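PDB 3MFN: DUF5618 domain-containing protein from Dyadobacter fermentans, which is of unknown function but folds into a compact, mostly helical domain that forms a two-chain assembly in the crystal. Local coordinates for residues E33-I36 / E37-Y41; Y60-S63 / K64-K67. One frame throughout, in Å; residues are numbered along the deposited sequence. Where two conformers were deposited one is given.

Contact 1. Residues E33-I36 / E37-Y41; sequences EAVI and EAKRY
The Tyr41 ring has Glu37 O in plane at its edge, and Tyr41 N bonds to that same oxygen, while Glu37 in turn reaches back across the contact, Glu37 N lying 3.1 Å from Glu33 O in a hydrogen bond. The next links repeat this i to i+4 pattern: Ala38 N bonds to Ala34 O, Lys39 N to Val35 O, and Arg40 N to Ile36 O, the last with Arg40 N 2.9 Å from Ile36 O. This is the opening of helix 34-52, with Glu33 at the N-cap position.

On the side of the helix facing helix 132-153, Val35 and Lys39 run side by side and point the same way. Val35 CG1 is anti to its own nitrogen (chi1 164°), which sets this methyl against the lysine chain, 3.7 Å from Lys39 CE. Lys39 stays extended beyond CG, and Lys39 CG also passes Val35 O at 3.4 Å. Arg40 does likewise with its own acceptor, Arg40 CG lying 3.3 Å from Ile36 O. Ala34 and Ala38 are buried, meeting His83 and Ala80 of helix 63-85, while Val35 reaches Ile146 and Lys39 meets Glu143 on helix 132-153. The chemistry thus divides: main-chain hydrogen bonds hold the turn together, and the valine methyl lies against the last methylene of the lysine, CE, with the ammonium just beside it, a charge that the nearby Glu143 would probably help to balance.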
# COMPACT_ATOMS: atom_id res chain seq x y z
N GLU A 33 -27.06 -11.65 -6.44
CA GLU A 33 -26.06 -12.55 -5.88
C GLU A 33 -24.69 -12.39 -6.64
O GLU A 33 -23.76 -13.22 -6.50
CB GLU A 33 -26.52 -13.95 -6.04
CG GLU A 33 -26.72 -14.35 -7.47
CD GLU A 33 -28.03 -15.12 -7.62
OE1 GLU A 33 -29.04 -14.54 -8.14
OE2 GLU A 33 -28.02 -16.28 -7.15
N ALA A 34 -24.62 -11.38 -7.50
CA ALA A 34 -23.37 -10.73 -7.83
C ALA A 34 -22.59 -10.37 -6.55
O ALA A 34 -21.39 -10.56 -6.50
CB ALA A 34 -23.63 -9.47 -8.63
N VAL A 35 -23.28 -9.85 -5.54
CA VAL A 35 -22.64 -9.52 -4.25
C VAL A 35 -22.03 -10.75 -3.55
O VAL A 35 -20.91 -10.72 -3.01
CB VAL A 35 -23.66 -8.81 -3.33
CG1 VAL A 35 -23.21 -8.79 -1.90
CG2 VAL A 35 -23.89 -7.40 -3.81
N ILE A 36 -22.77 -11.87 -3.60
CA ILE A 36 -22.29 -13.10 -3.00
C ILE A 36 -21.05 -13.63 -3.70
O ILE A 36 -20.07 -14.03 -3.05
CB ILE A 36 -23.39 -14.12 -3.01
CG1 ILE A 36 -24.37 -13.77 -1.87
CG2 ILE A 36 -22.85 -15.56 -2.86
CD1 ILE A 36 -25.17 -12.46 -2.06
N GLU A 37 -21.08 -13.64 -5.01
CA GLU A 37 -19.96 -14.11 -5.80
C GLU A 37 -18.68 -13.22 -5.54
O GLU A 37 -17.59 -13.77 -5.36
CB GLU A 37 -20.37 -14.21 -7.28
CG GLU A 37 -19.26 -14.47 -8.30
CD GLU A 37 -18.85 -15.95 -8.41
OE1 GLU A 37 -19.12 -16.74 -7.48
OE2 GLU A 37 -18.22 -16.31 -9.43
N ALA A 38 -18.85 -11.89 -5.43
CA ALA A 38 -17.79 -10.97 -5.05
C ALA A 38 -17.14 -11.37 -3.74
O ALA A 38 -15.90 -11.41 -3.64
CB ALA A 38 -18.31 -9.54 -4.97
N LYS A 39 -17.96 -11.73 -2.76
CA LYS A 39 -17.47 -12.15 -1.46
C LYS A 39 -16.79 -13.53 -1.56
O LYS A 39 -15.88 -13.78 -0.79
CB LYS A 39 -18.57 -12.21 -0.41
CG LYS A 39 -19.19 -10.88 -0.12
CD LYS A 39 -20.35 -11.01 0.79
CE LYS A 39 -21.05 -9.66 1.00
NZ LYS A 39 -22.26 -9.85 1.79
N ARG A 40 -17.24 -14.39 -2.48
CA ARG A 40 -16.55 -15.65 -2.70
C ARG A 40 -15.12 -15.40 -3.19
O ARG A 40 -14.22 -16.08 -2.77
CB ARG A 40 -17.35 -16.58 -3.61
CG ARG A 40 -18.70 -17.06 -2.98
CD ARG A 40 -18.51 -17.62 -1.56
NE ARG A 40 -17.50 -18.69 -1.53
CZ ARG A 40 -17.77 -19.99 -1.47
NH1 ARG A 40 -16.75 -20.85 -1.48
NH2 ARG A 40 -19.03 -20.44 -1.41
N TYR A 41 -14.93 -14.41 -4.06
CA TYR A 41 -13.59 -14.06 -4.57
C TYR A 41 -12.73 -13.56 -3.40
O TYR A 41 -11.57 -13.95 -3.24
CB TYR A 41 -13.63 -12.97 -5.64
CG TYR A 41 -13.96 -13.36 -7.05
CD1 TYR A 41 -13.04 -13.19 -8.06
CD2 TYR A 41 -15.23 -13.81 -7.42
CE1 TYR A 41 -13.31 -13.49 -9.36
CE2 TYR A 41 -15.55 -14.12 -8.81
CZ TYR A 41 -14.56 -13.96 -9.75
OH TYR A 41 -14.73 -14.19 -11.08

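Contact 2. Residues Y60-S63 / K64-K67; sequences YQDS and KYVK
Asp62 O accepts from two backbone donors at the start of helix 63-85, Val66 N in its carbonyl plane and Tyr65 N well above it, both 3.1 Å from Asp62 O, while Lys67 N bonds to Ser63 O at 2.8 Å. Asp62 is the N-cap: with CG anti to its nitrogen (chi1 -170°), the carboxylate turns over the first helical turn, and OD1 takes a weak capping bond from Lys64 N, 3.2 Å from Asp62 OD1. In the conformer given, the bent Lys64 chain brings its ammonium up to the carboxylate in a rather long salt bridge, Lys64 NZ lying 3.6 Å from Asp62 OD1 and about as near Asp62 OD2. Asp62 OD2 also sits at the edge of the Tyr65 ring, 3.4 Å from Tyr65 CD2, the carboxylate and ring planes 85° apart. Replacing Asp62 with alanine is likely to leave Lys64 N without its weak cap and the Lys64 ammonium without this counter-charge. Val66 CG2 packs 3.5 Å from Tyr60 CB, an apolar contact. Ser63 OG bonds to Gly128 O, and Tyr60 and Tyr65 lie on Leu49 and Ile48 of helix 34-52, where the small hairpin leads into helix 63-85.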
# COMPACT_ATOMS: atom_id res chain seq x y z
N TYR A 60 3.81 -12.19 4.11
CA TYR A 60 3.56 -13.34 3.23
C TYR A 60 4.80 -13.53 2.41
O TYR A 60 5.25 -12.58 1.81
CB TYR A 60 2.32 -13.11 2.38
CG TYR A 60 1.05 -13.06 3.18
CD1 TYR A 60 0.59 -14.16 3.85
CD2 TYR A 60 0.35 -11.90 3.33
CE1 TYR A 60 -0.57 -14.10 4.62
CE2 TYR A 60 -0.76 -11.85 4.09
CZ TYR A 60 -1.22 -12.93 4.73
OH TYR A 60 -2.40 -12.85 5.48
N GLN A 61 5.44 -14.70 2.46
CA GLN A 61 6.76 -14.89 1.82
C GLN A 61 6.67 -15.38 0.37
O GLN A 61 7.65 -15.33 -0.36
CB GLN A 61 7.63 -15.92 2.59
CG GLN A 61 7.88 -15.56 4.04
CD GLN A 61 8.72 -14.28 4.18
OE1 GLN A 61 9.75 -14.13 3.52
NE2 GLN A 61 8.31 -13.39 5.06
N ASP A 62 5.56 -15.98 -0.01
CA ASP A 62 5.49 -16.51 -1.36
C ASP A 62 4.74 -15.54 -2.30
O ASP A 62 3.51 -15.53 -2.32
CB ASP A 62 4.86 -17.89 -1.34
CG ASP A 62 4.99 -18.60 -2.69
OD1 ASP A 62 5.19 -17.92 -3.71
OD2 ASP A 62 4.93 -19.82 -2.73
N SER A 63 5.50 -14.74 -3.08
CA SER A 63 4.95 -13.70 -3.94
C SER A 63 3.96 -14.20 -4.96
O SER A 63 3.01 -13.51 -5.33
CB SER A 63 6.09 -12.95 -4.70
OG SER A 63 6.86 -12.24 -3.80
N LYS A 64 4.16 -15.41 -5.42
CA LYS A 64 3.28 -16.03 -6.40
C LYS A 64 1.83 -16.01 -5.89
O LYS A 64 0.88 -15.71 -6.62
CB LYS A 64 3.81 -17.44 -6.59
CG LYS A 64 3.09 -18.37 -7.52
CD LYS A 64 3.65 -19.82 -7.37
CE LYS A 64 5.19 -19.98 -7.52
NZ LYS A 64 5.97 -20.27 -6.26
N TYR A 65 1.67 -16.36 -4.61
CA TYR A 65 0.35 -16.46 -4.02
C TYR A 65 -0.15 -15.16 -3.52
O TYR A 65 -1.36 -14.90 -3.53
CB TYR A 65 0.36 -17.53 -2.93
CG TYR A 65 0.47 -18.92 -3.52
CD1 TYR A 65 -0.63 -19.51 -4.10
CD2 TYR A 65 1.66 -19.63 -3.53
CE1 TYR A 65 -0.57 -20.76 -4.65
CE2 TYR A 65 1.76 -20.90 -4.10
CZ TYR A 65 0.62 -21.44 -4.64
OH TYR A 65 0.59 -22.66 -5.19
N VAL A 66 0.76 -14.27 -3.15
CA VAL A 66 0.37 -12.89 -2.88
C VAL A 66 -0.22 -12.23 -4.13
O VAL A 66 -1.28 -11.58 -4.09
CB VAL A 66 1.52 -12.03 -2.37
CG1 VAL A 66 0.95 -10.64 -2.22
CG2 VAL A 66 2.02 -12.56 -1.04
N LYS A 67 0.43 -12.43 -5.25
CA LYS A 67 -0.10 -11.97 -6.54
C LYS A 67 -1.49 -12.52 -6.90
O LYS A 67 -2.41 -11.78 -7.25
CB LYS A 67 0.89 -12.24 -7.66
CG LYS A 67 2.13 -11.39 -7.59
CD LYS A 67 3.22 -11.90 -8.51
CE LYS A 67 4.47 -11.04 -8.45
NZ LYS A 67 5.63 -11.65 -9.18

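Overall arrangement
Both contacts are helix beginnings, and each lies against the other's helix. Contact 1 opens helix 34-52 and packs on the later part of helix 63-85, from Ser75 to His83; contact 2 opens helix 63-85 and packs on the end of helix 34-52, at Ile48, Leu49 and Lys52. The two helices therefore run antiparallel, joined by the small hairpin of strands 55-56 and 59-60, with one contact toward each end of the pair. Their centres are 23 Å apart and their nearest atoms about 10 Å, without touching. Contact 2 also approaches the dimer partner, through Gln61 and Asn111 of the second subunit.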